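Local coordinates for endoglucanase (Clostridium thermocellum, PDB 2C4X), which binds beta-glucan chains and xyloglucan through its CBM44 module, here joined to a PKD domain, as the C-terminal part of a probable cellulase, at residues G111-S116 against A150-D155; V160-T165 against E221-T226. The protein carries 1 engineered substitution. All blocks are in the same frame, centred on the assembly; numbering follows the deposited sequence.

Interaction 1. Residues G111-S116 against A150-D155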
ATOM      1  N   GLY A 111       5.385  11.736  14.760  1.00 42.16           N
ATOM      2  CA  GLY A 111       6.400  11.489  13.736  1.00 42.01           C
ATOM      3  C   GLY A 111       6.952  12.755  13.099  1.00 41.78           C
ATOM      4  O   GLY A 111       7.423  12.731  11.954  1.00 41.37           O
ATOM      5  N   GLY A 112       6.893  13.865  13.835  1.00 41.22           N
ATOM      6  CA  GLY A 112       7.359  15.150  13.317  1.00 41.13           C
ATOM      7  C   GLY A 112       6.300  15.968  12.595  1.00 41.11           C
ATOM      8  O   GLY A 112       6.553  17.117  12.227  1.00 40.80           O
ATOM      9  N   PHE A 113       5.109  15.392  12.413  1.00 40.91           N
ATOM     10  CA  PHE A 113       4.009  16.073  11.729  1.00 40.93           C
ATOM     11  C   PHE A 113       3.423  17.254  12.515  1.00 41.15           C
ATOM     12  O   PHE A 113       3.262  17.189  13.742  1.00 40.90           O
ATOM     13  CB  PHE A 113       2.917  15.084  11.324  1.00 40.44           C
ATOM     14  CG  PHE A 113       3.238  14.313  10.064  1.00 41.33           C
ATOM     15  CD1 PHE A 113       4.046  13.174  10.109  1.00 40.37           C
ATOM     16  CD2 PHE A 113       2.741  14.738   8.830  1.00 40.53           C
ATOM     17  CE1 PHE A 113       4.349  12.464   8.943  1.00 40.70           C
ATOM     18  CE2 PHE A 113       3.043  14.045   7.660  1.00 41.17           C
ATOM     19  CZ  PHE A 113       3.847  12.897   7.721  1.00 40.79           C
ATOM     20  N   THR A 114       3.130  18.338  11.797  1.00 40.89           N
ATOM     21  CA  THR A 114       2.545  19.546  12.396  1.00 41.40           C
ATOM     22  C   THR A 114       1.353  19.995  11.561  1.00 40.90           C
ATOM     23  O   THR A 114       1.100  19.444  10.494  1.00 40.77           O
ATOM     24  CB  THR A 114       3.571  20.712  12.479  1.00 41.50           C
ATOM     25  OG1 THR A 114       4.035  21.046  11.168  1.00 43.03           O
ATOM     26  CG2 THR A 114       4.777  20.342  13.340  1.00 43.07           C
ATOM     27  N   THR A 115       0.622  21.000  12.032  1.00 41.06           N
ATOM     28  CA  THR A 115      -0.498  21.528  11.260  1.00 40.83           C
ATOM     29  C   THR A 115      -0.343  23.021  10.970  1.00 40.68           C
ATOM     30  O   THR A 115       0.347  23.743  11.689  1.00 40.23           O
ATOM     31  CB  THR A 115      -1.840  21.279  11.966  1.00 40.59           C
ATOM     32  OG1 THR A 115      -1.799  21.856  13.271  1.00 42.32           O
ATOM     33  CG2 THR A 115      -2.136  19.777  12.084  1.00 40.10           C
ATOM     34  N   SER A 116      -0.978  23.466   9.891  1.00 40.27           N
ATOM     35  CA  SER A 116      -1.131  24.880   9.616  1.00 40.29           C
ATOM     36  C   SER A 116      -2.376  25.081   8.765  1.00 39.95           C
ATOM     37  O   SER A 116      -2.960  24.115   8.262  1.00 40.33           O
ATOM     38  CB  SER A 116       0.113  25.452   8.917  1.00 40.50           C
ATOM     39  OG  SER A 116       0.532  24.648   7.838  1.00 41.62           O
ATOM     40  N   ALA A 150      -6.040  23.862   4.708  1.00 38.87           N
ATOM     41  CA  ALA A 150      -5.405  23.319   5.907  1.00 38.31           C
ATOM     42  C   ALA A 150      -4.383  22.270   5.505  1.00 38.03           C
ATOM     43  O   ALA A 150      -4.614  21.522   4.559  1.00 37.89           O
ATOM     44  CB  ALA A 150      -6.459  22.734   6.872  1.00 37.66           C
ATOM     45  N   GLU A 151      -3.246  22.238   6.204  1.00 38.09           N
ATOM     46  CA  GLU A 151      -2.185  21.259   5.925  1.00 38.46           C
ATOM     47  C   GLU A 151      -1.860  20.410   7.140  1.00 37.93           C
ATOM     48  O   GLU A 151      -1.887  20.895   8.266  1.00 38.08           O
ATOM     49  CB  GLU A 151      -0.880  21.937   5.463  1.00 38.26           C
ATOM     50  CG  GLU A 151      -0.978  22.724   4.188  1.00 41.36           C
ATOM     51  CD  GLU A 151      -1.514  24.138   4.412  1.00 43.96           C
ATOM     52  OE1 GLU A 151      -1.216  24.753   5.458  1.00 45.51           O
ATOM     53  OE2 GLU A 151      -2.238  24.632   3.536  1.00 46.69           O
ATOM     54  N   LEU A 152      -1.550  19.142   6.885  1.00 38.04           N
ATOM     55  CA  LEU A 152      -0.893  18.273   7.845  1.00 37.98           C
ATOM     56  C   LEU A 152       0.448  17.944   7.197  1.00 38.50           C
ATOM     57  O   LEU A 152       0.482  17.289   6.153  1.00 38.92           O
ATOM     58  CB  LEU A 152      -1.723  16.999   8.081  1.00 37.81           C
ATOM     59  CG  LEU A 152      -1.114  15.952   9.016  1.00 38.21           C
ATOM     60  CD1 LEU A 152      -0.848  16.543  10.392  1.00 37.74           C
ATOM     61  CD2 LEU A 152      -1.993  14.705   9.104  1.00 37.78           C
ATOM     62  N   LYS A 153       1.545  18.383   7.810  1.00 38.07           N
ATOM     63  CA  LYS A 153       2.817  18.468   7.093  1.00 38.63           C
ATOM     64  C   LYS A 153       4.040  18.044   7.914  1.00 38.67           C
ATOM     65  O   LYS A 153       4.044  18.120   9.145  1.00 38.44           O
ATOM     66  CB  LYS A 153       3.014  19.893   6.544  1.00 38.31           C
ATOM     67  CG  LYS A 153       3.350  20.938   7.627  1.00 37.84           C
ATOM     68  CD  LYS A 153       3.379  22.335   7.071  1.00 39.91           C
ATOM     69  CE  LYS A 153       3.739  23.345   8.154  1.00 41.29           C
ATOM     70  NZ  LYS A 153       3.716  24.733   7.582  1.00 44.33           N
ATOM     71  N   LEU A 154       5.061  17.591   7.198  1.00 39.08           N
ATOM     72  CA  LEU A 154       6.348  17.260   7.763  1.00 39.91           C
ATOM     73  C   LEU A 154       7.402  18.108   7.047  1.00 40.68           C
ATOM     74  O   LEU A 154       7.578  17.980   5.830  1.00 39.98           O
ATOM     75  CB  LEU A 154       6.650  15.776   7.513  1.00 39.51           C
ATOM     76  CG  LEU A 154       7.525  14.886   8.411  1.00 41.33           C
ATOM     77  CD1 LEU A 154       8.408  14.014   7.526  1.00 41.19           C
ATOM     78  CD2 LEU A 154       8.365  15.592   9.482  1.00 40.42           C
ATOM     79  N   ASP A 155       8.078  18.987   7.785  1.00 41.63           N
ATOM     80  CA  ASP A 155       9.300  19.610   7.289  1.00 43.43           C
ATOM     81  C   ASP A 155      10.435  18.768   7.857  1.00 44.12           C
ATOM     82  O   ASP A 155      10.602  18.659   9.056  1.00 44.87           O
ATOM     83  CB  ASP A 155       9.434  21.069   7.741  1.00 42.89           C
ATOM     84  CG  ASP A 155       8.407  21.983   7.104  1.00 44.88           C
ATOM     85  OD1 ASP A 155       8.513  22.284   5.881  1.00 43.68           O
ATOM     86  OD2 ASP A 155       7.498  22.426   7.848  1.00 45.70           O
TER
HETATM   87  O   HOH W   1       7.295  19.002  10.597  1.00 42.37           O
HETATM   88  O   HOH W   2       6.935  21.314  10.541  1.00 55.03           O
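Ser116 OG sits between two charged groups of the facing strand: it accepts from Lys153 NZ at 3.2 Å and donates to Glu151 OE1 at 3.0 Å, using the anti lone pair of that carboxylate oxygen. The two strands, 114-117 and 148-155, are antiparallel neighbours at one margin of a five-stranded sheet in the beta-sandwich of the CBM44 module. With chi1 at 48°, the hydroxyl lies between its own backbone N and carbonyl carbon, which turns it across the sheet to meet both partners. Lys153 reaches it with an extended chain whose CG passes 3.6 Å from Thr114 OG1, whereas the Glu151 chain folds at chi2 to bring its carboxylate back alongside. The serine hydroxyl thus bridges a positive and a negative group that do not meet directly, though their opposite charges are probably favourable at this range; Glu151 OE2 adds a weak bond to Gln234.

Beneath these groups the backbone is paired regularly. Thr114 and Lys153 exchange two bonds, as do Ser116 and Glu151, the shorter of the latter running from Glu151 N to Ser116 O at 2.8 Å. Thr115 and Leu152 form the intervening non-hydrogen-bonded pair and turn to the opposite face, where Leu152 CD1 meets Thr115 CG2 and both residues pack on Trp140 and Val124. The branched leucine suits that inner side; Thr115 gives OG1 to Gly122 O.

Just before Thr114, Phe113 packs at the apolar end. Leu154 CB lies over the centre of its ring, 12° off the normal, in a CH-pi contact, and Phe103 meets the same ring edge-to-face. Gly112, at phi 90°, lets the chain turn close to Leu154 CD2. Beyond it, a water donates to Gly112 O at 2.6 Å and accepts from Asp155 N at 2.9 Å.

Interaction 2. Residues V160-T165 against E221-T226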
ATOM      1  N   VAL A 160      12.466  11.816   0.896  1.00 44.42           N
ATOM      2  CA  VAL A 160      12.585  10.760  -0.119  1.00 44.23           C
ATOM      3  C   VAL A 160      13.579  11.142  -1.213  1.00 44.12           C
ATOM      4  O   VAL A 160      13.786  12.325  -1.485  1.00 44.03           O
ATOM      5  CB  VAL A 160      11.209  10.392  -0.753  1.00 44.14           C
ATOM      6  CG1 VAL A 160      10.274   9.830   0.298  1.00 44.58           C
ATOM      7  CG2 VAL A 160      10.562  11.592  -1.424  1.00 43.50           C
ATOM      8  N   VAL A 161      14.212  10.144  -1.825  1.00 44.06           N
ATOM      9  CA  VAL A 161      15.049  10.406  -2.989  1.00 43.93           C
ATOM     10  C   VAL A 161      14.147  10.640  -4.208  1.00 43.76           C
ATOM     11  O   VAL A 161      13.064  10.056  -4.292  1.00 43.85           O
ATOM     12  CB  VAL A 161      16.112   9.284  -3.259  1.00 44.08           C
ATOM     13  CG1 VAL A 161      17.011   9.082  -2.035  1.00 44.00           C
ATOM     14  CG2 VAL A 161      15.458   7.974  -3.685  1.00 44.00           C
ATOM     15  N   PRO A 162      14.573  11.519  -5.137  1.00 43.60           N
ATOM     16  CA  PRO A 162      13.830  11.721  -6.384  1.00 43.33           C
ATOM     17  C   PRO A 162      13.529  10.408  -7.115  1.00 43.26           C
ATOM     18  O   PRO A 162      14.387   9.524  -7.198  1.00 42.92           O
ATOM     19  CB  PRO A 162      14.777  12.592  -7.208  1.00 43.45           C
ATOM     20  CG  PRO A 162      15.552  13.350  -6.190  1.00 43.59           C
ATOM     21  CD  PRO A 162      15.763  12.389  -5.063  1.00 43.58           C
ATOM     22  N   GLY A 163      12.307  10.286  -7.629  1.00 43.19           N
ATOM     23  CA  GLY A 163      11.865   9.073  -8.319  1.00 43.14           C
ATOM     24  C   GLY A 163      10.986   8.170  -7.465  1.00 43.17           C
ATOM     25  O   GLY A 163      10.389   7.224  -7.979  1.00 42.93           O
ATOM     26  N   THR A 164      10.902   8.467  -6.168  1.00 43.09           N
ATOM     27  CA  THR A 164      10.190   7.617  -5.198  1.00 43.12           C
ATOM     28  C   THR A 164       8.672   7.775  -5.271  1.00 43.28           C
ATOM     29  O   THR A 164       8.156   8.893  -5.309  1.00 43.34           O
ATOM     30  CB  THR A 164      10.642   7.938  -3.748  1.00 43.41           C
ATOM     31  OG1 THR A 164      12.066   7.824  -3.648  1.00 43.14           O
ATOM     32  CG2 THR A 164       9.972   7.012  -2.712  1.00 42.34           C
ATOM     33  N   THR A 165       7.961   6.652  -5.280  1.00 43.29           N
ATOM     34  CA  THR A 165       6.512   6.682  -5.174  1.00 43.74           C
ATOM     35  C   THR A 165       6.111   6.444  -3.720  1.00 44.13           C
ATOM     36  O   THR A 165       6.444   5.414  -3.134  1.00 43.72           O
ATOM     37  CB  THR A 165       5.844   5.656  -6.108  1.00 43.91           C
ATOM     38  OG1 THR A 165       6.210   5.939  -7.463  1.00 44.46           O
ATOM     39  CG2 THR A 165       4.323   5.700  -5.982  1.00 43.94           C
ATOM     40  N   GLU A 221      11.958  12.304 -10.881  1.00 41.36           N
ATOM     41  CA  GLU A 221      13.384  11.973 -10.903  1.00 42.50           C
ATOM     42  C   GLU A 221      14.350  13.157 -11.079  1.00 42.23           C
ATOM     43  O   GLU A 221      15.514  13.070 -10.677  1.00 42.14           O
ATOM     44  CB  GLU A 221      13.649  10.928 -11.986  1.00 42.67           C
ATOM     45  CG  GLU A 221      14.482   9.777 -11.482  1.00 46.07           C
ATOM     46  CD  GLU A 221      13.957   8.434 -11.953  1.00 50.20           C
ATOM     47  OE1 GLU A 221      14.186   8.092 -13.139  1.00 52.07           O
ATOM     48  OE2 GLU A 221      13.328   7.720 -11.134  1.00 51.03           O
ATOM     49  N   ASP A 222      13.876  14.244 -11.681  1.00 42.08           N
ATOM     50  CA  ASP A 222      14.741  15.393 -11.988  1.00 42.43           C
ATOM     51  C   ASP A 222      14.876  16.440 -10.869  1.00 41.81           C
ATOM     52  O   ASP A 222      15.559  17.448 -11.043  1.00 42.19           O
ATOM     53  CB  ASP A 222      14.335  16.056 -13.319  1.00 42.78           C
ATOM     54  CG  ASP A 222      12.926  16.648 -13.287  1.00 44.46           C
ATOM     55  OD1 ASP A 222      12.204  16.484 -12.279  1.00 47.45           O
ATOM     56  OD2 ASP A 222      12.539  17.291 -14.287  1.00 47.55           O
ATOM     57  N   VAL A 223      14.234  16.190  -9.732  1.00 41.24           N
ATOM     58  CA  VAL A 223      14.342  17.051  -8.554  1.00 40.55           C
ATOM     59  C   VAL A 223      15.754  16.992  -7.970  1.00 40.38           C
ATOM     60  O   VAL A 223      16.343  15.918  -7.872  1.00 40.11           O
ATOM     61  CB  VAL A 223      13.312  16.623  -7.470  1.00 40.59           C
ATOM     62  CG1 VAL A 223      13.542  17.359  -6.149  1.00 40.32           C
ATOM     63  CG2 VAL A 223      11.890  16.847  -7.966  1.00 40.15           C
ATOM     64  N   ASP A 224      16.299  18.143  -7.582  1.00 40.16           N
ATOM     65  CA  ASP A 224      17.585  18.182  -6.885  1.00 40.07           C
ATOM     66  C   ASP A 224      17.487  17.396  -5.564  1.00 39.70           C
ATOM     67  O   ASP A 224      16.682  17.743  -4.692  1.00 39.58           O
ATOM     68  CB  ASP A 224      18.016  19.635  -6.645  1.00 40.24           C
ATOM     69  CG  ASP A 224      19.469  19.763  -6.176  1.00 40.77           C
ATOM     70  OD1 ASP A 224      19.988  18.857  -5.496  1.00 41.25           O
ATOM     71  OD2 ASP A 224      20.093  20.800  -6.467  1.00 41.19           O
ATOM     72  N   PRO A 225      18.304  16.329  -5.414  1.00 39.44           N
ATOM     73  CA  PRO A 225      18.218  15.492  -4.204  1.00 39.35           C
ATOM     74  C   PRO A 225      18.659  16.194  -2.906  1.00 39.26           C
ATOM     75  O   PRO A 225      18.363  15.705  -1.819  1.00 39.33           O
ATOM     76  CB  PRO A 225      19.144  14.309  -4.519  1.00 39.71           C
ATOM     77  CG  PRO A 225      20.096  14.820  -5.554  1.00 39.25           C
ATOM     78  CD  PRO A 225      19.345  15.851  -6.350  1.00 39.36           C
ATOM     79  N   THR A 226      19.341  17.331  -3.025  1.00 38.87           N
ATOM     80  CA  THR A 226      19.846  18.059  -1.859  1.00 38.82           C
ATOM     81  C   THR A 226      18.840  19.066  -1.276  1.00 38.73           C
ATOM     82  O   THR A 226      19.040  19.571  -0.167  1.00 38.94           O
ATOM     83  CB  THR A 226      21.188  18.763  -2.167  1.00 38.90           C
ATOM     84  OG1 THR A 226      21.006  19.718  -3.221  1.00 39.68           O
ATOM     85  CG2 THR A 226      22.242  17.743  -2.602  1.00 39.14           C
TER
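At phi -51° and psi 138°, Pro162 takes the first central place of a type II beta turn from Val161 to Thr164, and Gly163 follows at phi 101°, a conformation that suits glycine. The turn presents the proline ring to the loop 221-226. Its CG stands 3.2 Å from Val223 O, while CB approaches Glu221 O and CD meets Pro225 CB at 3.9 Å. The two proline rings cross at about a right angle, and Val223 CB adds an apolar neighbour 4.2 Å from Pro162 CG. Proline's fixed phi suits its position in the turn, and its ring offers CB, CG and CD to the facing loop. Glu221 points its CB away, but its bent chain returns the carboxylate to the glycine, with OE2 3.4 Å from Gly163 CA.

Each loop is also braced from within. Val161 O accepts from both Thr164 N and Thr164 OG1, and Asp224 OD1 makes an Asx turn with Thr226 N while taking a second bond from Thr226 OG1. The contact joins the loop between strands 148-155 and 165-172 to the one between 211-218 and 229-238, with Val223 resting on Pro187 of strand 178-187.

How the interactions relate
Both contacts belong to the CBM44 beta-sandwich, and along the chain interaction 1 closes before interaction 2 opens. Their centres are 20 Å apart and their nearest atoms about 8 Å, so they do not touch. Strand 148-155 connects them: it pairs with 114-117 in interaction 1, then leads into the loop of interaction 2. Strand 229-238, its other neighbour in the sheet, follows the loop 221-226. The calcium ion bound by Asp99, Asn104, Glu106, Lys133, Arg136 and Asp248 lies about 11 Å from Gly111, and the side chain of Asp248 is about 9 Å from that of Phe113; interaction 2 lies away from the metal sites.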